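PDB 3OIS: cysteine protease from Xylella fastidiosa, which probably acts as a papain-like cysteine peptidase and carries a bound uridine-5'-diphosphate. Local coordinates for residues Ala82-Ile87 against Phe100-Leu105; Asn110-Glu115 against Tyr120-Met125. One frame throughout, in Å; residues are numbered along the deposited sequence.

Contact 1: residues Ala82-Ile87 against Phe100-Leu105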
loop_
_atom_site.group_PDB
_atom_site.type_symbol
_atom_site.label_atom_id
_atom_site.label_comp_id
_atom_site.label_asym_id
_atom_site.label_seq_id
_atom_site.Cartn_x
_atom_site.Cartn_y
_atom_site.Cartn_z
ATOM N N ALA A 82 -2.791 -1.347 -0.702
ATOM C CA ALA A 82 -2.134 -0.332 -1.479
ATOM C C ALA A 82 -1.886 -0.858 -2.912
ATOM O O ALA A 82 -2.154 -0.156 -3.873
ATOM C CB ALA A 82 -0.791 0.101 -0.840
ATOM N N LEU A 83 -1.374 -2.100 -3.035
ATOM C CA LEU A 83 -1.061 -2.625 -4.331
ATOM C C LEU A 83 -2.311 -2.982 -5.149
ATOM O O LEU A 83 -2.301 -2.801 -6.400
ATOM C CB LEU A 83 -0.169 -3.866 -4.189
ATOM C CG LEU A 83 1.283 -3.483 -3.832
ATOM C CD1 LEU A 83 2.108 -4.829 -3.398
ATOM C CD2 LEU A 83 2.038 -2.733 -5.004
ATOM N N ALA A 84 -3.378 -3.469 -4.499
ATOM C CA ALA A 84 -4.690 -3.708 -5.183
ATOM C C ALA A 84 -5.131 -2.429 -5.856
ATOM O O ALA A 84 -5.566 -2.474 -7.039
ATOM C CB ALA A 84 -5.753 -4.162 -4.205
ATOM N N ALA A 85 -4.992 -1.311 -5.145
ATOM C CA ALA A 85 -5.417 0.003 -5.688
ATOM C C ALA A 85 -4.502 0.446 -6.854
ATOM O O ALA A 85 -4.972 1.036 -7.857
ATOM C CB ALA A 85 -5.528 1.092 -4.541
ATOM N N ALA A 86 -3.175 0.237 -6.767
ATOM C CA ALA A 86 -2.291 0.591 -7.864
ATOM C C ALA A 86 -2.736 -0.169 -9.112
ATOM O O ALA A 86 -2.761 0.443 -10.200
ATOM C CB ALA A 86 -0.820 0.232 -7.495
ATOM N N ILE A 87 -3.048 -1.483 -8.969
ATOM C CA ILE A 87 -3.535 -2.354 -10.078
ATOM C C ILE A 87 -4.880 -1.820 -10.603
ATOM O O ILE A 87 -5.036 -1.692 -11.818
ATOM C CB ILE A 87 -3.757 -3.779 -9.624
ATOM C CG1 ILE A 87 -2.395 -4.433 -9.411
ATOM C CG2 ILE A 87 -4.473 -4.564 -10.745
ATOM C CD1 ILE A 87 -1.554 -4.637 -10.730
ATOM N N PHE A 100 -12.672 -4.178 -11.820
ATOM C CA PHE A 100 -12.954 -4.989 -10.629
ATOM C C PHE A 100 -11.990 -4.579 -9.532
ATOM O O PHE A 100 -10.938 -4.039 -9.841
ATOM C CB PHE A 100 -12.842 -6.520 -10.908
ATOM C CG PHE A 100 -11.496 -6.934 -11.471
ATOM C CD1 PHE A 100 -11.313 -7.051 -12.821
ATOM C CD2 PHE A 100 -10.396 -7.153 -10.633
ATOM C CE1 PHE A 100 -10.062 -7.413 -13.363
ATOM C CE2 PHE A 100 -9.129 -7.523 -11.165
ATOM C CZ PHE A 100 -8.960 -7.629 -12.532
ATOM N N ILE A 101 -12.351 -4.842 -8.278
ATOM C CA ILE A 101 -11.400 -4.683 -7.165
ATOM C C ILE A 101 -10.510 -5.952 -7.215
ATOM O O ILE A 101 -11.038 -7.052 -7.229
ATOM C CB ILE A 101 -12.126 -4.628 -5.835
ATOM C CG1 ILE A 101 -12.903 -3.287 -5.710
ATOM C CG2 ILE A 101 -11.105 -4.612 -4.680
ATOM C CD1 ILE A 101 -13.887 -3.256 -4.474
ATOM N N PRO A 102 -9.177 -5.774 -7.301
ATOM C CA PRO A 102 -8.291 -6.961 -7.267
ATOM C C PRO A 102 -8.365 -7.662 -5.903
ATOM O O PRO A 102 -8.560 -6.990 -4.860
ATOM C CB PRO A 102 -6.880 -6.381 -7.481
ATOM C CG PRO A 102 -7.119 -5.056 -8.166
ATOM C CD PRO A 102 -8.410 -4.539 -7.606
ATOM N N SER A 103 -8.293 -8.994 -5.916
ATOM C CA SER A 103 -8.292 -9.786 -4.654
ATOM C C SER A 103 -7.123 -9.502 -3.696
ATOM O O SER A 103 -6.004 -9.985 -3.904
ATOM C CB SER A 103 -8.315 -11.295 -4.937
ATOM O OG SER A 103 -8.306 -11.936 -3.685
ATOM N N ARG A 104 -7.421 -8.773 -2.626
ATOM C CA ARG A 104 -6.396 -8.383 -1.625
ATOM C C ARG A 104 -5.898 -9.592 -0.869
ATOM O O ARG A 104 -4.693 -9.694 -0.600
ATOM C CB ARG A 104 -7.001 -7.372 -0.673
ATOM C CG ARG A 104 -7.138 -5.959 -1.406
ATOM C CD ARG A 104 -8.048 -5.029 -0.572
ATOM N NE ARG A 104 -9.450 -5.471 -0.468
ATOM C CZ ARG A 104 -10.317 -5.177 0.512
ATOM N NH1 ARG A 104 -9.963 -4.460 1.585
ATOM N NH2 ARG A 104 -11.598 -5.683 0.410
ATOM N N LEU A 105 -6.791 -10.547 -0.573
ATOM C CA LEU A 105 -6.306 -11.728 0.177
ATOM C C LEU A 105 -5.476 -12.628 -0.728
ATOM O O LEU A 105 -4.583 -13.264 -0.252
ATOM C CB LEU A 105 -7.453 -12.577 0.716
ATOM C CG LEU A 105 -8.186 -11.954 1.906
ATOM C CD1 LEU A 105 -9.165 -13.020 2.452
ATOM C CD2 LEU A 105 -7.177 -11.559 3.023
#
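Pro102 lies against the helical turn from Ala84 to Ile87 and meets it with the CB-CG-CD side of its ring. CG of Pro102 sits 3.2 Å from Ala84 O, a close carbon-to-oxygen packing contact, with CD of Pro102 next, 3.6 Å from Ala84 O, while CB of Pro102 packs 4.1 Å from CB of Ala84. CG of Pro102 also reaches the branch methyl of Ile87, 3.7 Å from its CG2. That methyl is placed by the first torsion of Ile87 (chi1 -73°), which sets CG2 opposite the backbone N and beside the carbonyl carbon; the rest of the side chain leads away from Pro102, and Ile87 also touches Leu133, Ile181 and Ile286. The methyl of Ala84 meets the aliphatic stem of Arg104 as well, Ala84 CB to Arg104 CG, at 3.6 Å. The small side chain of Ala84 is consistent with the close approach here, Ala84 CA to Pro102 CA 5.3 Å. Both segments belong to the papain-like fold of the C1 peptidase family: residues 82-87 are a buried part of helix 78-93, and the chain running into helix 104-114 is laid along its flank. Ser103 is the N-cap of that second helix, its OG accepting from the backbone N of Phe106. Beyond the apolar stem, the Arg104 chain bends at chi3 (-65°) and carries the guanidinium away from Ala84, to a salt bridge with Glu141 and a cation-pi contact with Tyr146. Elsewhere on helix 78-93, Leu83 packs on Ile130 and Leu133 of helix 126-135, and Ala86 on Ile286 of strand 280-287.

Contact 2: residues Asn110-Glu115 against Tyr120-Met125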
loop_
_atom_site.group_PDB
_atom_site.type_symbol
_atom_site.label_atom_id
_atom_site.label_comp_id
_atom_site.label_asym_id
_atom_site.label_seq_id
_atom_site.Cartn_x
_atom_site.Cartn_y
_atom_site.Cartn_z
ATOM N N ASN A 110 -0.179 -14.949 -0.947
ATOM C CA ASN A 110 1.017 -15.225 -1.626
ATOM C C ASN A 110 2.227 -14.461 -1.117
ATOM O O ASN A 110 3.336 -14.992 -1.149
ATOM C CB ASN A 110 0.772 -15.095 -3.144
ATOM C CG ASN A 110 -0.120 -16.253 -3.641
ATOM O OD1 ASN A 110 0.262 -17.399 -3.578
ATOM N ND2 ASN A 110 -1.318 -15.931 -4.080
ATOM N N GLU A 111 2.047 -13.235 -0.616
ATOM C CA GLU A 111 3.189 -12.550 0.005
ATOM C C GLU A 111 3.740 -13.394 1.161
ATOM O O GLU A 111 4.919 -13.489 1.302
ATOM C CB GLU A 111 2.775 -11.198 0.620
ATOM C CG GLU A 111 2.457 -10.154 -0.401
ATOM C CD GLU A 111 1.805 -8.906 0.196
ATOM O OE1 GLU A 111 0.874 -9.023 0.995
ATOM O OE2 GLU A 111 2.339 -7.800 -0.125
ATOM N N ARG A 112 2.883 -14.031 1.938
ATOM C CA ARG A 112 3.322 -14.748 3.167
ATOM C C ARG A 112 3.896 -16.158 2.804
ATOM O O ARG A 112 4.398 -16.817 3.649
ATOM C CB ARG A 112 2.178 -14.839 4.143
ATOM C CG ARG A 112 2.059 -13.348 4.766
ATOM C CD ARG A 112 0.924 -13.294 5.784
ATOM N NE ARG A 112 -0.236 -13.466 4.967
ATOM C CZ ARG A 112 -1.235 -14.225 5.285
ATOM N NH1 ARG A 112 -1.252 -14.831 6.487
ATOM N NH2 ARG A 112 -2.227 -14.307 4.416
ATOM N N LYS A 113 3.792 -16.561 1.539
ATOM C CA LYS A 113 4.585 -17.719 1.001
ATOM C C LYS A 113 6.026 -17.340 0.819
ATOM O O LYS A 113 6.913 -18.231 0.815
ATOM C CB LYS A 113 4.017 -18.199 -0.356
ATOM C CG LYS A 113 2.551 -18.739 -0.214
ATOM C CD LYS A 113 2.387 -19.994 0.670
ATOM C CE LYS A 113 2.987 -21.241 0.029
ATOM N NZ LYS A 113 3.052 -22.384 1.069
ATOM N N ILE A 114 6.330 -16.061 0.612
ATOM C CA ILE A 114 7.694 -15.611 0.435
ATOM C C ILE A 114 8.381 -15.274 1.786
ATOM O O ILE A 114 9.513 -15.759 2.083
ATOM C CB ILE A 114 7.767 -14.303 -0.472
ATOM C CG1 ILE A 114 7.196 -14.695 -1.839
ATOM C CG2 ILE A 114 9.184 -13.925 -0.645
ATOM C CD1 ILE A 114 6.868 -13.476 -2.761
ATOM N N GLU A 115 7.666 -14.462 2.580
ATOM C CA GLU A 115 8.183 -13.993 3.861
ATOM C C GLU A 115 6.988 -13.885 4.836
ATOM O O GLU A 115 5.936 -13.334 4.460
ATOM C CB GLU A 115 8.820 -12.617 3.582
ATOM C CG GLU A 115 9.293 -11.877 4.864
ATOM C CD GLU A 115 10.756 -12.105 5.190
ATOM O OE1 GLU A 115 11.600 -12.350 4.286
ATOM O OE2 GLU A 115 11.141 -11.869 6.369
ATOM N N TYR A 120 -0.331 -16.860 10.039
ATOM C CA TYR A 120 -0.146 -15.802 11.012
ATOM C C TYR A 120 -0.350 -14.424 10.331
ATOM O O TYR A 120 -0.129 -14.328 9.102
ATOM C CB TYR A 120 1.303 -16.002 11.515
ATOM C CG TYR A 120 1.422 -17.395 12.161
ATOM C CD1 TYR A 120 1.107 -17.561 13.522
ATOM C CD2 TYR A 120 1.818 -18.524 11.409
ATOM C CE1 TYR A 120 1.169 -18.836 14.135
ATOM C CE2 TYR A 120 1.880 -19.800 12.004
ATOM C CZ TYR A 120 1.533 -19.946 13.357
ATOM O OH TYR A 120 1.585 -21.168 13.962
ATOM N N ASP A 121 -0.707 -13.390 11.086
ATOM C CA ASP A 121 -0.945 -12.086 10.476
ATOM C C ASP A 121 0.424 -11.375 10.539
ATOM O O ASP A 121 0.670 -10.447 11.333
ATOM C CB ASP A 121 -2.031 -11.364 11.299
ATOM C CG ASP A 121 -2.602 -10.179 10.584
ATOM O OD1 ASP A 121 -2.396 -10.052 9.371
ATOM O OD2 ASP A 121 -3.265 -9.361 11.284
ATOM N N SER A 122 1.337 -11.755 9.645
ATOM C CA SER A 122 2.683 -11.315 9.763
ATOM C C SER A 122 2.911 -9.970 9.119
ATOM O O SER A 122 3.968 -9.379 9.301
ATOM C CB SER A 122 3.593 -12.364 9.125
ATOM O OG SER A 122 3.227 -12.471 7.747
ATOM N N GLY A 123 1.966 -9.508 8.279
ATOM C CA GLY A 123 2.274 -8.348 7.407
ATOM C C GLY A 123 3.210 -8.837 6.261
ATOM O O GLY A 123 3.341 -10.072 6.062
ATOM N N ALA A 124 3.771 -7.905 5.504
ATOM C CA ALA A 124 4.522 -8.228 4.306
ATOM C C ALA A 124 5.380 -7.038 3.849
ATOM O O ALA A 124 5.103 -5.856 4.209
ATOM C CB ALA A 124 3.490 -8.654 3.162
ATOM N N MET A 125 6.403 -7.343 3.046
ATOM C CA MET A 125 7.200 -6.325 2.398
ATOM C C MET A 125 6.493 -5.986 1.088
ATOM O O MET A 125 5.962 -6.858 0.401
ATOM C CB MET A 125 8.608 -6.869 2.088
ATOM C CG MET A 125 9.380 -7.206 3.365
ATOM S SD MET A 125 10.967 -7.996 2.789
ATOM C CE MET A 125 11.722 -8.207 4.421
HETATM O O HOH W 1 4.694 -11.350 3.904
#
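Arg112 leaves its helix with CG opposite the carbonyl carbon (chi1 -75°) and turns at chi3 (-68°), which swings the guanidinium to the carbonyl of Tyr120; Glu111, extended beyond CG, runs instead over the methyl of Ala124. The contact closes a helix-loop-strand connection in the papain-like domain, where the last turns of helix 104-114 meet the returning chain that forms the short, weakly bonded strand 124-125, which runs parallel to strand 35-36. Arg112 NH1 donates to Tyr120 O at 2.9 Å, with a bent N-H...O angle of 141°, from above the carbonyl plane. NE and NH2 of Arg112 bond to Tyr108 O and Ala164 O, so three backbone carbonyls fix the rotation of the guanidinium. Ser122 OG lies beside the arginine stem, 3.1 Å from Arg112 CD, and donates to Gly123 O. The Glu111 carboxylate meets the methyl of Ala124, OE1 to CB at 3.4 Å, while its OE2 is held by Thr79 OG1. Farther along, the methyl CE of Met125 rests 4.1 Å from CD of Glu115.

Helix 104-114 takes part in both contacts: contact 1 holds the chain entering it and its first turn, contact 2 its closing turns. Their centres are about 16 Å apart, and their nearest atoms, about 4 Å apart, do not touch. Contact 1 is the more central, its centre about 9 Å from the centre of the chain, with every touching residue buried and apolar groups doing the work. The centre of contact 2 lies about 14 Å from the centre of the chain; partly exposed residues stand at its margin. Contact 1 packs the loop leading into helix 104-114, with Arg104 at its start, on helix 78-93, whereas contact 2 ties its last turns to the loop 120-123 by a hydrogen bond and packs them on strand 124-125.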